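Local coordinates for peptidyl tryptophan dihydroxylase (Pseudomonas putida, PDB 7CTQ), which is an FAD-dependent monooxygenase that dihydroxylates a tryptophan within a peptide, a step essential for making the tryptophylquinone cofactor, at residues 29-34 / 105-110; 6-11 / 137-142; 11-16 / 33-38; 57-62 / 96-101. All coordinates share one frame; numbering follows the deposited sequence.

Interaction 1 (29-34 / 105-110); sequences YAVTVV and AGVSVV
Thr-32 and Ser-108 lie side by side in a parallel strand pairing, where strand 31-35 meets the beginning of strand 108-119 inside the sheet of the FAD-binding domain. The two short axes run 4.7 Å apart and 24° from parallel. Val-33 turns both of its backbone polar groups to this neighbour: its N donates to Ser-108 O over 2.7 Å in an almost straight bond, and its O accepts from Val-110 N at 2.8 Å. A longer bond, Ser-108 N to Val-31 O at 3.3 Å, precedes them. Thr-32 and Val-34 bond through their backbones to strand 8-11 instead.

The two faces differ. On one, Val-33 CG2 and Val-107 CG1 pack 3.6 Å apart, their side chains crossing obliquely, with helix 15-27 against them. On the other, Thr-32 divides its branches: OG1, beside the backbone N (chi1 -64°), comes 3.5 Å from Ser-108 OG, at most a weak hydrogen bond, while CG2, opposite that N, meets Val-110 CG2 at 4.0 Å. Replacing Thr-32 by an alanine would probably leave Ser-108 OG without this hydroxyl neighbour and open a gap beside Val-110 CG2. Cohesion therefore rests chiefly on the backbone ladder, with valine packing on the helix-covered face and a weaker mixed polar and methyl contact on the more open one.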
# COMPACT_ATOMS: atom_id res chain seq x y z
N TYR A 29 -3.84 2.61 23.67
CA TYR A 29 -5.26 2.81 23.37
C TYR A 29 -6.00 1.48 23.39
O TYR A 29 -5.49 0.47 22.90
CB TYR A 29 -5.44 3.46 22.00
CG TYR A 29 -5.14 4.93 22.00
CD1 TYR A 29 -6.05 5.84 22.52
CD2 TYR A 29 -3.95 5.41 21.50
CE1 TYR A 29 -5.78 7.19 22.52
CE2 TYR A 29 -3.66 6.76 21.50
CZ TYR A 29 -4.58 7.64 22.01
OH TYR A 29 -4.29 8.98 22.00
N ALA A 30 -7.20 1.50 23.96
CA ALA A 30 -8.15 0.41 23.77
C ALA A 30 -8.70 0.48 22.35
O ALA A 30 -9.05 1.56 21.87
CB ALA A 30 -9.28 0.50 24.79
N VAL A 31 -8.76 -0.67 21.67
CA VAL A 31 -9.09 -0.71 20.25
C VAL A 31 -10.01 -1.89 19.98
O VAL A 31 -9.77 -3.00 20.46
CB VAL A 31 -7.82 -0.84 19.37
CG1 VAL A 31 -8.19 -0.87 17.90
CG2 VAL A 31 -6.83 0.28 19.68
N THR A 32 -11.04 -1.65 19.16
CA THR A 32 -11.94 -2.70 18.67
C THR A 32 -11.90 -2.71 17.15
O THR A 32 -11.98 -1.65 16.52
CB THR A 32 -13.38 -2.47 19.16
OG1 THR A 32 -13.42 -2.57 20.59
CG2 THR A 32 -14.33 -3.49 18.54
N VAL A 33 -11.80 -3.89 16.56
CA VAL A 33 -11.79 -4.05 15.11
C VAL A 33 -13.05 -4.82 14.71
O VAL A 33 -13.40 -5.82 15.34
CB VAL A 33 -10.52 -4.78 14.62
CG1 VAL A 33 -10.63 -5.11 13.14
CG2 VAL A 33 -9.29 -3.93 14.88
N VAL A 34 -13.71 -4.34 13.66
CA VAL A 34 -14.85 -5.01 13.05
C VAL A 34 -14.46 -5.41 11.64
O VAL A 34 -13.90 -4.58 10.90
CB VAL A 34 -16.10 -4.11 13.02
CG1 VAL A 34 -17.30 -4.89 12.48
CG2 VAL A 34 -16.39 -3.55 14.40
N ALA A 105 -2.76 -9.11 20.86
CA ALA A 105 -2.36 -7.75 21.23
C ALA A 105 -3.38 -7.04 22.09
O ALA A 105 -3.18 -5.87 22.43
CB ALA A 105 -2.09 -6.93 19.97
N GLY A 106 -4.47 -7.71 22.46
CA GLY A 106 -5.49 -7.06 23.26
C GLY A 106 -6.48 -6.25 22.45
O GLY A 106 -6.93 -5.19 22.92
N VAL A 107 -6.84 -6.71 21.26
CA VAL A 107 -7.79 -6.03 20.39
C VAL A 107 -9.05 -6.88 20.31
O VAL A 107 -8.98 -8.07 20.01
CB VAL A 107 -7.21 -5.77 18.99
CG1 VAL A 107 -8.27 -5.16 18.08
CG2 VAL A 107 -5.96 -4.89 19.07
N SER A 108 -10.20 -6.25 20.56
CA SER A 108 -11.49 -6.90 20.33
C SER A 108 -11.71 -7.07 18.83
O SER A 108 -11.51 -6.13 18.06
CB SER A 108 -12.63 -6.08 20.93
OG SER A 108 -12.24 -5.46 22.15
N VAL A 109 -12.12 -8.26 18.42
CA VAL A 109 -12.37 -8.56 17.00
C VAL A 109 -13.83 -8.98 16.89
O VAL A 109 -14.19 -10.15 17.07
CB VAL A 109 -11.45 -9.65 16.45
CG1 VAL A 109 -11.59 -9.76 14.94
CG2 VAL A 109 -10.02 -9.35 16.83
N VAL A 110 -14.69 -8.01 16.58
CA VAL A 110 -16.12 -8.24 16.39
C VAL A 110 -16.33 -8.63 14.93
O VAL A 110 -16.26 -7.78 14.04
CB VAL A 110 -16.95 -7.00 16.76
CG1 VAL A 110 -18.41 -7.19 16.38
CG2 VAL A 110 -16.78 -6.67 18.24

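Interaction 2 (6-11 / 137-142); sequences PRIVVL and FLVEAR. With FAD (flavin-adenine dinucleotide), chain C.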
# COMPACT_ATOMS: atom_id res chain seq x y z
N PRO A 6 -11.26 7.39 24.83
CA PRO A 6 -11.99 7.41 23.56
C PRO A 6 -12.26 6.01 23.04
O PRO A 6 -11.44 5.10 23.18
CB PRO A 6 -11.05 8.18 22.63
CG PRO A 6 -9.68 7.90 23.19
CD PRO A 6 -9.85 7.80 24.68
N ARG A 7 -13.43 5.85 22.41
CA ARG A 7 -13.82 4.59 21.79
C ARG A 7 -13.30 4.57 20.35
O ARG A 7 -13.84 5.26 19.49
CB ARG A 7 -15.34 4.44 21.81
CG ARG A 7 -15.87 3.68 23.01
CD ARG A 7 -17.19 2.98 22.69
NE ARG A 7 -17.10 2.06 21.55
CZ ARG A 7 -17.18 0.74 21.65
NH1 ARG A 7 -17.36 0.17 22.84
NH2 ARG A 7 -17.08 -0.02 20.56
N ILE A 8 -12.26 3.79 20.09
CA ILE A 8 -11.68 3.69 18.75
C ILE A 8 -12.14 2.39 18.12
O ILE A 8 -11.85 1.30 18.63
CB ILE A 8 -10.14 3.75 18.78
CG1 ILE A 8 -9.65 5.07 19.41
CG2 ILE A 8 -9.61 3.59 17.37
CD1 ILE A 8 -8.20 5.05 19.81
N VAL A 9 -12.81 2.49 16.98
CA VAL A 9 -13.25 1.32 16.23
C VAL A 9 -12.60 1.35 14.85
O VAL A 9 -12.67 2.37 14.15
CB VAL A 9 -14.78 1.25 16.10
CG1 VAL A 9 -15.18 -0.01 15.35
CG2 VAL A 9 -15.45 1.32 17.48
N VAL A 10 -11.98 0.23 14.48
CA VAL A 10 -11.38 0.02 13.17
C VAL A 10 -12.29 -0.88 12.35
O VAL A 10 -12.67 -1.97 12.81
CB VAL A 10 -9.98 -0.61 13.30
CG1 VAL A 10 -9.40 -0.96 11.91
CG2 VAL A 10 -9.02 0.30 14.09
N LEU A 11 -12.63 -0.45 11.13
CA LEU A 11 -13.43 -1.25 10.20
C LEU A 11 -12.51 -1.95 9.21
O LEU A 11 -11.85 -1.28 8.40
CB LEU A 11 -14.44 -0.39 9.45
CG LEU A 11 -15.16 0.68 10.26
CD1 LEU A 11 -16.14 1.45 9.38
CD2 LEU A 11 -15.88 0.05 11.45
N PHE A 137 -13.88 7.55 17.51
CA PHE A 137 -12.93 7.65 16.41
C PHE A 137 -13.02 6.41 15.53
O PHE A 137 -12.97 5.28 16.03
CB PHE A 137 -11.48 7.83 16.89
CG PHE A 137 -10.55 8.33 15.82
CD1 PHE A 137 -10.07 7.47 14.84
CD2 PHE A 137 -10.21 9.67 15.76
CE1 PHE A 137 -9.22 7.94 13.83
CE2 PHE A 137 -9.37 10.15 14.75
CZ PHE A 137 -8.88 9.29 13.79
N LEU A 138 -13.09 6.63 14.22
CA LEU A 138 -13.25 5.56 13.25
C LEU A 138 -12.00 5.45 12.36
O LEU A 138 -11.59 6.43 11.74
CB LEU A 138 -14.48 5.82 12.38
CG LEU A 138 -14.85 4.71 11.41
CD1 LEU A 138 -15.54 3.61 12.18
CD2 LEU A 138 -15.75 5.23 10.30
N VAL A 139 -11.42 4.25 12.28
CA VAL A 139 -10.40 3.94 11.29
C VAL A 139 -11.07 3.18 10.15
O VAL A 139 -11.57 2.06 10.36
CB VAL A 139 -9.24 3.13 11.88
CG1 VAL A 139 -8.18 2.86 10.82
CG2 VAL A 139 -8.65 3.83 13.10
N GLU A 140 -11.06 3.76 8.95
CA GLU A 140 -11.61 3.11 7.76
C GLU A 140 -10.50 2.31 7.09
O GLU A 140 -9.54 2.89 6.55
CB GLU A 140 -12.20 4.13 6.80
CG GLU A 140 -12.53 3.54 5.46
CD GLU A 140 -13.60 2.49 5.59
OE1 GLU A 140 -14.76 2.89 5.83
OE2 GLU A 140 -13.29 1.29 5.46
N ALA A 141 -10.62 0.99 7.13
CA ALA A 141 -9.57 0.11 6.66
C ALA A 141 -10.16 -1.06 5.90
O ALA A 141 -9.64 -2.18 5.94
CB ALA A 141 -8.71 -0.39 7.82
N ARG A 142 -11.26 -0.83 5.18
CA ARG A 142 -11.90 -1.91 4.44
C ARG A 142 -11.35 -2.07 3.03
O ARG A 142 -12.04 -2.65 2.18
CB ARG A 142 -13.41 -1.71 4.39
CG ARG A 142 -14.07 -1.73 5.76
CD ARG A 142 -15.56 -1.58 5.62
NE ARG A 142 -15.98 -0.24 6.01
CZ ARG A 142 -16.95 0.43 5.41
NH1 ARG A 142 -17.61 -0.13 4.40
NH2 ARG A 142 -17.27 1.65 5.83
PA FAD C . -7.73 -5.59 2.62
O1A FAD C . -6.57 -6.52 2.70
O2A FAD C . -8.55 -5.77 1.35
O5B FAD C . -8.55 -5.71 3.94
C5B FAD C . -9.92 -5.25 4.02
C4B FAD C . -10.61 -6.13 5.02
O4B FAD C . -11.92 -5.59 5.31
C3B FAD C . -10.83 -7.59 4.59
O3B FAD C . -10.63 -8.46 5.70
C2B FAD C . -12.29 -7.58 4.10
O2B FAD C . -12.94 -8.84 4.26
C1B FAD C . -12.91 -6.56 5.05
N9A FAD C . -14.12 -5.89 4.61
C8A FAD C . -14.45 -5.45 3.36
N7A FAD C . -15.63 -4.87 3.28
C5A FAD C . -16.11 -4.97 4.57
C6A FAD C . -17.33 -4.56 5.16
N6A FAD C . -18.31 -3.95 4.50
N1A FAD C . -17.50 -4.80 6.49
C2A FAD C . -16.52 -5.41 7.16
N3A FAD C . -15.34 -5.84 6.70
C4A FAD C . -15.19 -5.58 5.40
N1 FAD C . -0.46 -7.40 -2.78
C2 FAD C . 0.67 -8.15 -2.64
O2 FAD C . 1.45 -7.97 -1.70
N3 FAD C . 0.95 -9.15 -3.54
C4 FAD C . 0.18 -9.50 -4.63
O4 FAD C . 0.52 -10.43 -5.36
C4X FAD C . -1.02 -8.70 -4.78
N5 FAD C . -1.80 -8.96 -5.80
C5X FAD C . -2.95 -8.19 -5.95
C6 FAD C . -3.79 -8.44 -7.03
C7 FAD C . -4.95 -7.69 -7.23
C7M FAD C . -5.84 -8.00 -8.40
C8 FAD C . -5.26 -6.65 -6.34
C8M FAD C . -6.50 -5.83 -6.52
C9 FAD C . -4.42 -6.40 -5.26
C9A FAD C . -3.27 -7.15 -5.06
N10 FAD C . -2.41 -6.92 -3.97
C10 FAD C . -1.26 -7.66 -3.81
C1' FAD C . -2.67 -5.82 -3.04
C2' FAD C . -3.20 -6.26 -1.69
O2' FAD C . -4.31 -7.14 -1.82
C3' FAD C . -3.63 -5.01 -0.92
O3' FAD C . -2.58 -4.05 -1.03
C4' FAD C . -3.93 -5.21 0.56
O4' FAD C . -4.67 -6.41 0.79
C5' FAD C . -4.67 -4.02 1.13
O5' FAD C . -4.75 -4.17 2.55
P FAD C . -5.93 -3.53 3.36
O1P FAD C . -5.87 -2.02 3.11
O2P FAD C . -5.90 -3.98 4.78
O3P FAD C . -7.22 -4.09 2.62
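Leu-11 and Arg-142 meet at the adenine end of the FAD site, where strands 8-11 and 137-140 finish and hand over to loops. The side chains lie alongside one another, pointing the same way, and Arg-142 NH2 comes 3.7 Å from Leu-11 CD1. Farther back, CD of Arg-142 touches the adenine at C6A, 3.5 Å away. The arginine is steadied by Glu-140: a bend at chi2 (63°) folds the carboxylate back, so that OE1 forms a salt bridge with Arg-142 NH2 at 2.8 Å and OE2 accepts the backbone N-H of Arg-142 at 2.9 Å. In this buried setting each charge probably stabilises the other.

Such ends of parallel strands are where Rossmann-type folds hold their dinucleotide, and here the first strand of the fold runs beside a later one in register. Leu-11 N donates to Val-139 O over 2.8 Å, nearly straight at 174°. Leu-11 O in turn accepts from Ala-141 N, which carries the ladder past the end of strand 137-140.

On one face of the pair, Leu-11 and Leu-138 cross at about a right angle, with Leu-138 CD1 set 3.5 Å from Leu-11 CG; Ile-125 of strand 123-127 covers both. On the opposite face Val-10 and Val-139 stand side by side, Val-10 CG2 lying 3.6 Å from Val-139 CB, and Ile-289 of helix 285-294 packs on Val-139.

Interaction 3 (11-16 / 33-38); sequences LGAGPA and VVSEWR. With FAD (flavin-adenine dinucleotide), chain C.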
# COMPACT_ATOMS: atom_id res chain seq x y z
N LEU A 11 -12.63 -0.45 11.13
CA LEU A 11 -13.43 -1.25 10.20
C LEU A 11 -12.51 -1.95 9.21
O LEU A 11 -11.85 -1.28 8.40
CB LEU A 11 -14.44 -0.39 9.45
CG LEU A 11 -15.16 0.68 10.26
CD1 LEU A 11 -16.14 1.45 9.38
CD2 LEU A 11 -15.88 0.05 11.45
N GLY A 12 -12.49 -3.28 9.26
CA GLY A 12 -11.68 -4.06 8.35
C GLY A 12 -10.41 -4.58 8.98
O GLY A 12 -9.68 -3.84 9.65
N ALA A 13 -10.12 -5.87 8.78
CA ALA A 13 -8.99 -6.50 9.44
C ALA A 13 -8.03 -7.09 8.42
O ALA A 13 -7.56 -8.22 8.58
CB ALA A 13 -9.47 -7.59 10.40
N GLY A 14 -7.73 -6.34 7.37
CA GLY A 14 -6.64 -6.69 6.49
C GLY A 14 -5.33 -6.21 7.09
O GLY A 14 -5.29 -5.73 8.23
N PRO A 15 -4.25 -6.30 6.32
CA PRO A 15 -2.95 -5.83 6.82
C PRO A 15 -2.99 -4.42 7.39
O PRO A 15 -2.39 -4.16 8.44
CB PRO A 15 -2.04 -5.91 5.59
CG PRO A 15 -2.72 -6.83 4.65
CD PRO A 15 -4.18 -6.74 4.91
N ALA A 16 -3.70 -3.50 6.74
CA ALA A 16 -3.65 -2.11 7.14
C ALA A 16 -4.43 -1.86 8.43
O ALA A 16 -3.93 -1.20 9.36
CB ALA A 16 -4.17 -1.22 6.01
N VAL A 33 -11.80 -3.89 16.56
CA VAL A 33 -11.79 -4.05 15.11
C VAL A 33 -13.05 -4.82 14.71
O VAL A 33 -13.40 -5.82 15.34
CB VAL A 33 -10.52 -4.78 14.62
CG1 VAL A 33 -10.63 -5.11 13.14
CG2 VAL A 33 -9.29 -3.93 14.88
N VAL A 34 -13.71 -4.34 13.66
CA VAL A 34 -14.85 -5.01 13.05
C VAL A 34 -14.46 -5.41 11.64
O VAL A 34 -13.90 -4.58 10.90
CB VAL A 34 -16.10 -4.11 13.02
CG1 VAL A 34 -17.30 -4.89 12.48
CG2 VAL A 34 -16.39 -3.55 14.40
N SER A 35 -14.76 -6.64 11.25
CA SER A 35 -14.42 -7.09 9.91
C SER A 35 -15.15 -8.38 9.60
O SER A 35 -15.61 -9.09 10.50
CB SER A 35 -12.91 -7.29 9.74
OG SER A 35 -12.61 -8.02 8.56
N GLU A 36 -15.24 -8.69 8.31
CA GLU A 36 -15.93 -9.87 7.83
C GLU A 36 -14.95 -11.04 7.74
O GLU A 36 -13.78 -10.87 7.40
CB GLU A 36 -16.57 -9.61 6.47
CG GLU A 36 -17.15 -10.84 5.79
CD GLU A 36 -18.36 -10.52 4.94
OE1 GLU A 36 -19.04 -9.52 5.23
OE2 GLU A 36 -18.63 -11.28 3.98
N TRP A 37 -15.46 -12.24 8.04
CA TRP A 37 -14.62 -13.42 8.24
C TRP A 37 -13.72 -13.69 7.04
O TRP A 37 -12.49 -13.80 7.19
CB TRP A 37 -15.51 -14.64 8.53
CG TRP A 37 -14.80 -15.85 9.08
CD1 TRP A 37 -13.46 -16.11 9.03
CD2 TRP A 37 -15.40 -16.95 9.77
NE1 TRP A 37 -13.19 -17.32 9.63
CE2 TRP A 37 -14.36 -17.85 10.10
CE3 TRP A 37 -16.71 -17.26 10.14
CZ2 TRP A 37 -14.60 -19.04 10.79
CZ3 TRP A 37 -16.94 -18.45 10.82
CH2 TRP A 37 -15.89 -19.32 11.14
N ARG A 38 -14.30 -13.84 5.85
CA ARG A 38 -13.56 -14.30 4.69
C ARG A 38 -14.10 -13.66 3.42
O ARG A 38 -15.06 -12.89 3.44
CB ARG A 38 -13.61 -15.83 4.57
CG ARG A 38 -13.08 -16.57 5.79
CD ARG A 38 -13.32 -18.07 5.73
NE ARG A 38 -13.29 -18.61 4.37
CZ ARG A 38 -12.22 -18.60 3.56
NH1 ARG A 38 -11.08 -18.07 3.98
NH2 ARG A 38 -12.30 -19.11 2.34
PA FAD C . -7.73 -5.59 2.62
O1A FAD C . -6.57 -6.52 2.70
O2A FAD C . -8.55 -5.77 1.35
O5B FAD C . -8.55 -5.71 3.94
C5B FAD C . -9.92 -5.25 4.02
C4B FAD C . -10.61 -6.13 5.02
O4B FAD C . -11.92 -5.59 5.31
C3B FAD C . -10.83 -7.59 4.59
O3B FAD C . -10.63 -8.46 5.70
C2B FAD C . -12.29 -7.58 4.10
O2B FAD C . -12.94 -8.84 4.26
C1B FAD C . -12.91 -6.56 5.05
N9A FAD C . -14.12 -5.89 4.61
C8A FAD C . -14.45 -5.45 3.36
N7A FAD C . -15.63 -4.87 3.28
C5A FAD C . -16.11 -4.97 4.57
C6A FAD C . -17.33 -4.56 5.16
N6A FAD C . -18.31 -3.95 4.50
N1A FAD C . -17.50 -4.80 6.49
C2A FAD C . -16.52 -5.41 7.16
N3A FAD C . -15.34 -5.84 6.70
C4A FAD C . -15.19 -5.58 5.40
N1 FAD C . -0.46 -7.40 -2.78
C2 FAD C . 0.67 -8.15 -2.64
O2 FAD C . 1.45 -7.97 -1.70
N3 FAD C . 0.95 -9.15 -3.54
C4 FAD C . 0.18 -9.50 -4.63
O4 FAD C . 0.52 -10.43 -5.36
C4X FAD C . -1.02 -8.70 -4.78
N5 FAD C . -1.80 -8.96 -5.80
C5X FAD C . -2.95 -8.19 -5.95
C6 FAD C . -3.79 -8.44 -7.03
C7 FAD C . -4.95 -7.69 -7.23
C7M FAD C . -5.84 -8.00 -8.40
C8 FAD C . -5.26 -6.65 -6.34
C8M FAD C . -6.50 -5.83 -6.52
C9 FAD C . -4.42 -6.40 -5.26
C9A FAD C . -3.27 -7.15 -5.06
N10 FAD C . -2.41 -6.92 -3.97
C10 FAD C . -1.26 -7.66 -3.81
C1' FAD C . -2.67 -5.82 -3.04
C2' FAD C . -3.20 -6.26 -1.69
O2' FAD C . -4.31 -7.14 -1.82
C3' FAD C . -3.63 -5.01 -0.92
O3' FAD C . -2.58 -4.05 -1.03
C4' FAD C . -3.93 -5.21 0.56
O4' FAD C . -4.67 -6.41 0.79
C5' FAD C . -4.67 -4.02 1.13
O5' FAD C . -4.75 -4.17 2.55
P FAD C . -5.93 -3.53 3.36
O1P FAD C . -5.87 -2.02 3.11
O2P FAD C . -5.90 -3.98 4.78
O3P FAD C . -7.22 -4.09 2.62
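Gly-12 continues the parallel pairing of Leu-11 with Val-34 by one more bond, its N giving a short, nearly straight hydrogen bond of 2.5 Å to Val-34 O, before its positive phi (103°) swings the chain away towards FAD. Ala-13 then settles against Ser-35, the two CB atoms 3.5 Å apart. Val-33 CG1 adds a second methyl contact, 3.9 Å from Ala-13 CB. At Ser-35 the hydroxyl is trans to the backbone N (chi1 166°), which carries OG to within 3.5 Å of FAD O3B.

The glycines have a steric reason. A CB on Gly-12 would crowd FAD O4B, and one on Gly-14, the N-cap residue, would clash with O5B. The cofactor's pyrophosphate can thus come close to the helix start, where Ala-16 N donates to FAD O2P at 3.0 Å. Gly-12 and Gly-14 fit the GxGxxG fingerprint of Rossmann-type dinucleotide sites, and the positive end of the helix dipole would probably favour the phosphate charge.

The contact closes a beta-alpha-beta unit in which strand 8-11 leads into helix 15-27 and back to strand 31-35; Val-117 and Val-114 of strand 108-119 cover Leu-11 and Val-34, and Arg-99 of helix 91-104 packs on Ser-35.

Interaction 4 (57-62 / 96-101); sequences VGLGGA and RALRDD
The flat carboxylate of Asp-101 faces the loop 57-62 and receives its backbone at OD2: Ala-62 N arrives on the syn side, 15° out of the carboxylate plane, in a hydrogen bond of 3.1 Å. Gly-61 N makes a second, weak bond to the same oxygen. Ala-62 CB and the carbonyl carbon of Leu-59 lie to opposite sides of that plane, the methyl only 3.2 Å from Asp-101 OD1. CG of Asp-101 sits beside the backbone N (chi1 -53°), which turns the acid off helix 91-104 and into the bend of the loop.

One turn back along the helix, Ala-62 CB rests 3.6 Å from Ala-97 CB. Leu-98 reaches further, its CD2 meeting Leu-59 CD1 at 3.6 Å, while Leu-59 also packs on Ala-18 and Ile-22 of helix 15-27. Gly-61 suits the close approach, since a CB there would lie about 3.0 Å from Asp-101 OD2. The loop itself begins at Gly-58, whose positive phi ends helix 48-56 in a Schellman motif.

An alanine in place of Asp-101 would probably leave the N-H groups of Ala-62 and Gly-61 without this acceptor and open a gap in the bend of the loop. A single side-chain oxygen here gathers two successive N-H groups, one of them weakly, so polar bonds and apolar contacts of Leu-59 and Ala-62 together join the loop to the helix.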
# COMPACT_ATOMS: atom_id res chain seq x y z
N VAL A 57 5.59 -5.17 11.95
CA VAL A 57 4.35 -4.56 12.42
C VAL A 57 3.66 -5.40 13.49
O VAL A 57 2.75 -4.91 14.17
CB VAL A 57 3.39 -4.32 11.25
CG1 VAL A 57 2.37 -3.30 11.63
CG2 VAL A 57 4.15 -3.84 10.04
N GLY A 58 4.06 -6.66 13.66
CA GLY A 58 3.43 -7.51 14.65
C GLY A 58 2.36 -8.44 14.12
O GLY A 58 1.55 -8.92 14.92
N LEU A 59 2.33 -8.69 12.82
CA LEU A 59 1.42 -9.67 12.22
C LEU A 59 2.14 -10.93 11.78
O LEU A 59 1.57 -11.74 11.04
CB LEU A 59 0.67 -9.05 11.04
CG LEU A 59 0.05 -7.67 11.25
CD1 LEU A 59 -0.55 -7.13 9.96
CD2 LEU A 59 -0.99 -7.71 12.35
N GLY A 60 3.39 -11.12 12.20
CA GLY A 60 4.18 -12.26 11.74
C GLY A 60 3.68 -13.61 12.22
O GLY A 60 4.08 -14.63 11.66
N GLY A 61 2.83 -13.65 13.25
CA GLY A 61 2.25 -14.92 13.65
C GLY A 61 1.25 -15.43 12.64
O GLY A 61 1.22 -16.62 12.32
N ALA A 62 0.42 -14.53 12.12
CA ALA A 62 -0.56 -14.73 11.06
C ALA A 62 0.08 -15.09 9.74
O ALA A 62 -0.62 -15.10 8.72
CB ALA A 62 -1.39 -13.46 10.90
N ARG A 96 -7.85 -14.82 8.17
CA ARG A 96 -8.29 -15.57 9.35
C ARG A 96 -7.20 -15.59 10.41
O ARG A 96 -7.48 -15.54 11.61
CB ARG A 96 -8.69 -16.99 8.95
CG ARG A 96 -10.07 -17.11 8.31
CD ARG A 96 -10.50 -18.58 8.18
NE ARG A 96 -10.11 -19.18 6.90
CZ ARG A 96 -9.20 -20.14 6.76
NH1 ARG A 96 -8.57 -20.62 7.83
NH2 ARG A 96 -8.91 -20.62 5.56
N ALA A 97 -5.94 -15.62 9.99
CA ALA A 97 -4.86 -15.64 10.95
C ALA A 97 -4.57 -14.26 11.55
O ALA A 97 -4.04 -14.19 12.66
CB ALA A 97 -3.60 -16.17 10.28
N LEU A 98 -4.88 -13.18 10.83
CA LEU A 98 -4.67 -11.84 11.36
C LEU A 98 -5.44 -11.61 12.65
O LEU A 98 -4.99 -10.87 13.53
CB LEU A 98 -5.06 -10.78 10.32
CG LEU A 98 -4.07 -10.50 9.19
CD1 LEU A 98 -4.65 -9.52 8.16
CD2 LEU A 98 -2.74 -9.99 9.72
N ARG A 99 -6.60 -12.25 12.79
CA ARG A 99 -7.42 -12.02 13.98
C ARG A 99 -6.75 -12.54 15.24
O ARG A 99 -6.95 -11.98 16.32
CB ARG A 99 -8.80 -12.67 13.80
CG ARG A 99 -9.20 -12.88 12.35
CD ARG A 99 -9.31 -11.57 11.60
NE ARG A 99 -10.70 -11.11 11.54
CZ ARG A 99 -11.61 -11.60 10.71
NH1 ARG A 99 -11.29 -12.57 9.87
NH2 ARG A 99 -12.85 -11.12 10.72
N ASP A 100 -5.94 -13.61 15.13
CA ASP A 100 -5.22 -14.13 16.29
C ASP A 100 -4.22 -13.11 16.81
O ASP A 100 -4.14 -12.87 18.03
CB ASP A 100 -4.49 -15.43 15.93
CG ASP A 100 -5.42 -16.49 15.35
OD1 ASP A 100 -6.65 -16.28 15.39
OD2 ASP A 100 -4.91 -17.52 14.85
N ASP A 101 -3.45 -12.50 15.91
CA ASP A 101 -2.47 -11.50 16.32
C ASP A 101 -3.14 -10.30 16.96
O ASP A 101 -2.57 -9.68 17.87
CB ASP A 101 -1.63 -11.07 15.13
CG ASP A 101 -1.00 -12.25 14.41
OD1 ASP A 101 -1.73 -13.22 14.12
OD2 ASP A 101 0.22 -12.21 14.16

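How the interactions relate
Interactions 1, 2 and 3 are built on one sheet, in which strands 108-119, 31-35, 8-11 and 137-140 are successive parallel neighbours; their centres lie 10 to 11 Å apart. Interactions 1 and 3 share Val-33 and Val-34, and interactions 2 and 3 share Leu-11. Interaction 4 stands off the sheet, its centre 12 Å from that of interaction 3 and 18 Å from that of interaction 2, but helix 91-104 leads directly into strand 108-119. Along the chain, interaction 2 closes a loop that encloses the other three; interaction 4 is nested within interaction 1, and interaction 3 closes before 4 opens. Interactions 2 and 3 thus meet FAD at its adenine and pyrophosphate portion, which 1 and 4 do not touch.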